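Local coordinates for alternansucrase (Leuconostoc mesenteroides, PDB 6HVG), which is a large, multidomain glycoside hydrolase family 70 enzyme of the TIM-barrel clan, with a bound calcium ion and sequence repeats of the choline-binding clan, at residues 930-935 with 970-975; 938-943 with 963-968. One frame throughout, in Å; residues are numbered along the deposited sequence.

In the fold
Both interactions lie in the beta-rich region that also holds strands 881-885, 910-915 and 1003-1009, consistent with domain C of family 70 enzymes, their centres about 49 and 52 Å from the centre of the chain. Interaction 2 is nested inside the chain loop that interaction 1 closes: strand 927-931 leads into strand 940-947, and strand 962-965 into strand 971-975. Their centres are about 8 Å apart, and they share an apolar layer in which Leu-972 touches Thr-966, Met-932 touches Tyr-941 and Phe-974 touches Leu-964. Interaction 1 is mostly buried, a short two-strand pairing with an apolar face. Interaction 2 is partly buried and more mixed: backbone bonds, leucine and tyrosine packing, and an exposed arginine bonded to a carbonyl.

Interaction 1 (930-935 with 970-975); sequences LHMGKA and GDLIFH
Leu-930 and Leu-972 stand on one face of a short antiparallel pairing, their CD1 methyls 4.2 Å apart. The same CD1 of Leu-930 comes within 4.2 Å of CE1 of Phe-974, meeting the ring obliquely, while Trp-1007 packs edge-to-face with that phenylalanine. Beyond the end of strand 927-931, Met-932 continues the layer, and its CG reaches to 4.1 Å from CG of Leu-972. Branched leucines and a flexible methionine suit this face, which Thr-882, Val-884 and Ile-913 of neighbouring strands cover on the Leu-930 side.

Two backbone bonds join the leucines: Leu-930 N to Leu-972 O at 3.2 Å and Leu-972 N to Leu-930 O at 3.1 Å. Past them, Met-932 N makes a weak, bent bond to Gly-970 O. Gly-970 has a phi of +97°, readily adopted by glycine, and with no side chain it leaves room for the carbonyl oxygen of Gly-933 to pass close by.

His-931 and Asp-971, a non-hydrogen-bonded pair, occupy the other face. The aspartate's CG sits beside its own backbone N (chi1 -48°), which carries OD1 to 3.3 Å from CD2 of the imidazole. Ring and carboxylate are turned 81° against each other, and NE2 lies 4.1 Å from OD2, so this is a neighbourly approach without a formed salt bridge.

The chemistry is thus divided by face: hydrocarbon packs inward against the surrounding sheet, polar groups meet on the more exposed side, and the backbone bonds satisfy buried amides between them. If His-931 is protonated, the nearby carboxylate would probably stabilise that charge slightly.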
loop_
_atom_site.group_PDB
_atom_site.type_symbol
_atom_site.label_atom_id
_atom_site.label_comp_id
_atom_site.label_asym_id
_atom_site.label_seq_id
_atom_site.Cartn_x
_atom_site.Cartn_y
_atom_site.Cartn_z
ATOM N N LEU A 930 16.849 -21.031 36.559
ATOM C CA LEU A 930 17.413 -21.461 35.287
ATOM C C LEU A 930 17.962 -22.873 35.422
ATOM O O LEU A 930 18.960 -23.084 36.075
ATOM C CB LEU A 930 18.563 -20.548 34.880
ATOM C CG LEU A 930 18.256 -19.200 34.223
ATOM C CD1 LEU A 930 19.545 -18.435 34.013
ATOM C CD2 LEU A 930 17.525 -19.369 32.904
ATOM N N HIS A 931 17.323 -23.842 34.786
ATOM C CA HIS A 931 17.819 -25.212 34.838
ATOM C C HIS A 931 18.951 -25.383 33.803
ATOM O O HIS A 931 18.743 -25.850 32.677
ATOM C CB HIS A 931 16.679 -26.230 34.614
ATOM C CG HIS A 931 15.542 -26.082 35.569
ATOM N ND1 HIS A 931 14.445 -25.292 35.300
ATOM C CD2 HIS A 931 15.338 -26.612 36.794
ATOM C CE1 HIS A 931 13.613 -25.341 36.321
ATOM N NE2 HIS A 931 14.134 -26.136 37.241
ATOM N N MET A 932 20.153 -25.010 34.224
ATOM C CA MET A 932 21.352 -25.101 33.400
ATOM C C MET A 932 21.736 -26.540 33.068
ATOM O O MET A 932 22.555 -26.763 32.192
ATOM C CB MET A 932 22.532 -24.458 34.125
ATOM C CG MET A 932 22.413 -22.954 34.324
ATOM S SD MET A 932 22.525 -22.052 32.769
ATOM C CE MET A 932 20.845 -21.641 32.535
ATOM N N GLY A 933 21.210 -27.494 33.833
ATOM C CA GLY A 933 21.302 -28.900 33.490
ATOM C C GLY A 933 22.234 -29.704 34.364
ATOM O O GLY A 933 23.166 -29.184 34.941
ATOM N N LYS A 934 21.996 -31.004 34.408
ATOM C CA LYS A 934 22.765 -31.952 35.223
ATOM C C LYS A 934 24.177 -32.221 34.683
ATOM O O LYS A 934 24.968 -32.925 35.310
ATOM C CB LYS A 934 21.960 -33.256 35.362
ATOM C CG LYS A 934 20.579 -33.009 35.980
ATOM C CD LYS A 934 20.145 -34.026 37.030
ATOM C CE LYS A 934 19.225 -33.412 38.089
ATOM N NZ LYS A 934 17.913 -33.003 37.508
ATOM N N ALA A 935 24.481 -31.683 33.506
ATOM C CA ALA A 935 25.855 -31.596 33.022
ATOM C C ALA A 935 26.622 -30.430 33.641
ATOM O O ALA A 935 27.809 -30.313 33.415
ATOM C CB ALA A 935 25.864 -31.498 31.504
ATOM N N GLY A 970 22.031 -28.540 39.387
ATOM C CA GLY A 970 22.432 -27.720 38.249
ATOM C C GLY A 970 21.551 -26.507 38.029
ATOM O O GLY A 970 21.529 -25.957 36.947
ATOM N N ASP A 971 20.800 -26.088 39.042
ATOM C CA ASP A 971 19.926 -24.928 38.900
ATOM C C ASP A 971 20.557 -23.673 39.507
ATOM O O ASP A 971 21.120 -23.708 40.604
ATOM C CB ASP A 971 18.551 -25.203 39.544
ATOM C CG ASP A 971 17.961 -26.527 39.120
ATOM O OD1 ASP A 971 18.360 -27.035 38.049
ATOM O OD2 ASP A 971 17.107 -27.073 39.843
ATOM N N LEU A 972 20.434 -22.566 38.778
ATOM C CA LEU A 972 20.788 -21.253 39.298
ATOM C C LEU A 972 19.531 -20.672 39.906
ATOM O O LEU A 972 18.574 -20.418 39.171
ATOM C CB LEU A 972 21.224 -20.318 38.187
ATOM C CG LEU A 972 22.598 -20.506 37.562
ATOM C CD1 LEU A 972 22.785 -19.431 36.510
ATOM C CD2 LEU A 972 23.688 -20.426 38.616
ATOM N N ILE A 973 19.515 -20.449 41.225
ATOM C CA ILE A 973 18.301 -19.940 41.878
ATOM C C ILE A 973 18.382 -18.417 42.048
ATOM O O ILE A 973 19.408 -17.880 42.454
ATOM C CB ILE A 973 18.030 -20.602 43.245
ATOM C CG1 ILE A 973 18.343 -22.111 43.224
ATOM C CG2 ILE A 973 16.583 -20.342 43.663
ATOM C CD1 ILE A 973 17.310 -22.961 42.532
ATOM N N PHE A 974 17.288 -17.729 41.736
ATOM C CA PHE A 974 17.228 -16.277 41.844
ATOM C C PHE A 974 16.050 -15.864 42.716
ATOM O O PHE A 974 14.994 -16.496 42.684
ATOM C CB PHE A 974 17.059 -15.629 40.469
ATOM C CG PHE A 974 18.245 -15.786 39.559
ATOM C CD1 PHE A 974 18.402 -16.933 38.804
ATOM C CD2 PHE A 974 19.199 -14.776 39.453
ATOM C CE1 PHE A 974 19.488 -17.072 37.952
ATOM C CE2 PHE A 974 20.291 -14.904 38.601
ATOM C CZ PHE A 974 20.437 -16.051 37.851
ATOM N N HIS A 975 16.244 -14.791 43.476
ATOM C CA HIS A 975 15.239 -14.288 44.416
ATOM C C HIS A 975 14.894 -12.844 44.066
ATOM O O HIS A 975 15.541 -12.238 43.202
ATOM C CB HIS A 975 15.770 -14.369 45.859
ATOM C CG HIS A 975 16.240 -15.735 46.258
ATOM N ND1 HIS A 975 15.406 -16.672 46.825
ATOM C CD2 HIS A 975 17.456 -16.324 46.161
ATOM C CE1 HIS A 975 16.084 -17.782 47.058
ATOM N NE2 HIS A 975 17.331 -17.598 46.663
#

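Interaction 2 (938-943 with 963-968); sequences NQLYRA and TLRTND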
loop_
_atom_site.group_PDB
_atom_site.type_symbol
_atom_site.label_atom_id
_atom_site.label_comp_id
_atom_site.label_asym_id
_atom_site.label_seq_id
_atom_site.Cartn_x
_atom_site.Cartn_y
_atom_site.Cartn_z
ATOM N N ASN A 938 26.986 -27.892 40.386
ATOM C CA ASN A 938 27.924 -27.174 41.281
ATOM C C ASN A 938 28.862 -26.155 40.604
ATOM O O ASN A 938 29.764 -25.621 41.220
ATOM C CB ASN A 938 28.719 -28.194 42.088
ATOM C CG ASN A 938 27.805 -29.136 42.868
ATOM O OD1 ASN A 938 27.832 -30.353 42.664
ATOM N ND2 ASN A 938 26.950 -28.571 43.715
ATOM N N GLN A 939 28.581 -25.843 39.350
ATOM C CA GLN A 939 29.421 -24.972 38.550
ATOM C C GLN A 939 29.178 -23.488 38.850
ATOM O O GLN A 939 28.071 -23.085 39.187
ATOM C CB GLN A 939 29.131 -25.231 37.072
ATOM C CG GLN A 939 30.063 -24.518 36.119
ATOM C CD GLN A 939 30.233 -25.266 34.818
ATOM O OE1 GLN A 939 29.578 -26.283 34.573
ATOM N NE2 GLN A 939 31.119 -24.764 33.975
ATOM N N LEU A 940 30.220 -22.681 38.700
ATOM C CA LEU A 940 30.112 -21.242 38.868
ATOM C C LEU A 940 29.750 -20.620 37.550
ATOM O O LEU A 940 30.374 -20.919 36.515
ATOM C CB LEU A 940 31.426 -20.650 39.365
ATOM C CG LEU A 940 31.329 -19.248 39.971
ATOM C CD1 LEU A 940 30.553 -19.289 41.283
ATOM C CD2 LEU A 940 32.697 -18.637 40.222
ATOM N N TYR A 941 28.734 -19.762 37.585
ATOM C CA TYR A 941 28.287 -19.019 36.411
ATOM C C TYR A 941 28.432 -17.503 36.667
ATOM O O TYR A 941 28.350 -17.053 37.798
ATOM C CB TYR A 941 26.836 -19.380 36.076
ATOM C CG TYR A 941 26.684 -20.654 35.284
ATOM C CD1 TYR A 941 26.818 -21.894 35.885
ATOM C CD2 TYR A 941 26.403 -20.622 33.928
ATOM C CE1 TYR A 941 26.696 -23.056 35.154
ATOM C CE2 TYR A 941 26.271 -21.784 33.193
ATOM C CZ TYR A 941 26.424 -22.998 33.815
ATOM O OH TYR A 941 26.303 -24.138 33.061
ATOM N N ARG A 942 28.684 -16.742 35.602
ATOM C CA ARG A 942 28.770 -15.283 35.682
ATOM C C ARG A 942 27.898 -14.603 34.644
ATOM O O ARG A 942 27.685 -15.131 33.560
ATOM C CB ARG A 942 30.214 -14.804 35.510
ATOM C CG ARG A 942 30.872 -15.056 34.151
ATOM C CD ARG A 942 30.673 -13.918 33.171
ATOM N NE ARG A 942 31.503 -14.065 31.972
ATOM C CZ ARG A 942 31.513 -13.197 30.961
ATOM N NH1 ARG A 942 30.700 -12.137 30.960
ATOM N NH2 ARG A 942 32.331 -13.368 29.931
ATOM N N ALA A 943 27.393 -13.428 34.990
ATOM C CA ALA A 943 26.521 -12.671 34.107
ATOM C C ALA A 943 27.255 -12.139 32.890
ATOM O O ALA A 943 28.370 -11.683 32.996
ATOM C CB ALA A 943 25.879 -11.519 34.881
ATOM N N THR A 963 29.363 -13.390 39.937
ATOM C CA THR A 963 29.251 -14.824 39.765
ATOM C C THR A 963 28.101 -15.316 40.584
ATOM O O THR A 963 27.673 -14.681 41.515
ATOM C CB THR A 963 30.517 -15.569 40.235
ATOM O OG1 THR A 963 30.713 -15.316 41.620
ATOM C CG2 THR A 963 31.754 -15.092 39.451
ATOM N N LEU A 964 27.610 -16.477 40.217
ATOM C CA LEU A 964 26.608 -17.167 40.971
ATOM C C LEU A 964 26.855 -18.637 40.684
ATOM O O LEU A 964 27.188 -19.011 39.544
ATOM C CB LEU A 964 25.221 -16.735 40.517
ATOM C CG LEU A 964 24.054 -17.444 41.234
ATOM C CD1 LEU A 964 24.233 -17.555 42.742
ATOM C CD2 LEU A 964 22.748 -16.725 40.918
ATOM N N ARG A 965 26.734 -19.477 41.709
ATOM C CA ARG A 965 27.043 -20.895 41.568
ATOM C C ARG A 965 25.771 -21.736 41.542
ATOM O O ARG A 965 24.851 -21.495 42.317
ATOM C CB ARG A 965 27.947 -21.373 42.695
ATOM C CG ARG A 965 28.516 -22.757 42.444
ATOM C CD ARG A 965 29.460 -23.184 43.574
ATOM N NE ARG A 965 30.751 -22.516 43.428
ATOM C CZ ARG A 965 31.720 -22.890 42.578
ATOM N NH1 ARG A 965 31.591 -23.969 41.806
ATOM N NH2 ARG A 965 32.847 -22.178 42.504
ATOM N N THR A 966 25.748 -22.732 40.658
ATOM C CA THR A 966 24.622 -23.657 40.522
ATOM C C THR A 966 24.662 -24.698 41.639
ATOM O O THR A 966 25.731 -24.980 42.182
ATOM C CB THR A 966 24.654 -24.382 39.165
ATOM O OG1 THR A 966 25.861 -25.111 39.035
ATOM C CG2 THR A 966 24.598 -23.411 38.019
ATOM N N ASN A 967 23.509 -25.282 41.957
ATOM C CA ASN A 967 23.429 -26.312 42.994
ATOM C C ASN A 967 23.774 -27.728 42.500
ATOM O O ASN A 967 24.335 -27.898 41.416
ATOM C CB ASN A 967 22.033 -26.280 43.617
ATOM C CG ASN A 967 20.966 -26.787 42.676
ATOM O OD1 ASN A 967 21.238 -27.546 41.742
ATOM N ND2 ASN A 967 19.735 -26.359 42.914
ATOM N N ASP A 968 23.463 -28.736 43.314
ATOM C CA ASP A 968 23.752 -30.136 42.980
ATOM C C ASP A 968 22.997 -30.565 41.726
ATOM O O ASP A 968 23.560 -31.232 40.859
ATOM C CB ASP A 968 23.376 -31.065 44.141
ATOM C CG ASP A 968 24.377 -32.183 44.342
ATOM O OD1 ASP A 968 24.928 -32.699 43.345
ATOM O OD2 ASP A 968 24.602 -32.553 45.522
#
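Tyr-941 and Leu-964 form the hydrogen-bonded pair between antiparallel strands 940-943 and 963-965, whose directions differ by 147°, with Leu-940/Arg-965 and Arg-942/Thr-963 as non-hydrogen-bonded pairs before and after it. Two N-H...O bonds join Tyr-941 and Leu-964, and the pairing continues beyond the strands with Thr-966 N to Gln-939 O (2.8 Å) and Asn-938 N to Asn-967 O (2.8 Å).

Leu-940 fits between two partners on one face. Its CD1 rests 3.6 Å from CB of Arg-965, and CD2 lies 3.7 Å from CG2 of Thr-963, so the two methyls of the fork serve different neighbours. Arg-965 leaves its backbone extended and then bends at chi3 (-77°), folding the guanidinium back so that one face lies over CB of Leu-940, offset to the rim. Its NH1 donates to Asn-938 O, which lies at the edge of the guanidinium, 5° out of its plane. A long aliphatic stem with a flat polar end lets arginine both cover the leucine and reach the carbonyl.

On the opposite face CG2 of Thr-966 meets the Tyr-941 ring obliquely, 3.4 Å from CD1, while its hydroxyl OG1 has two carbonyl oxygens within reach, Gln-939 O at 3.0 Å and His-936 O, and its single proton can serve either. Threonine thus serves ring and backbone together. Thr-963 bonds through OG1 to Val-981 O on the adjoining strand, and Arg-942 turns away to a salt bridge with Asp-958.

Backbone bonds carry the pairing past the regular strands, and the carbonyl of Asn-938 is taken by a side chain, the guanidinium of Arg-965. The arginine's positive charge probably polarises that carbonyl, an effect that nearby solvent would moderate.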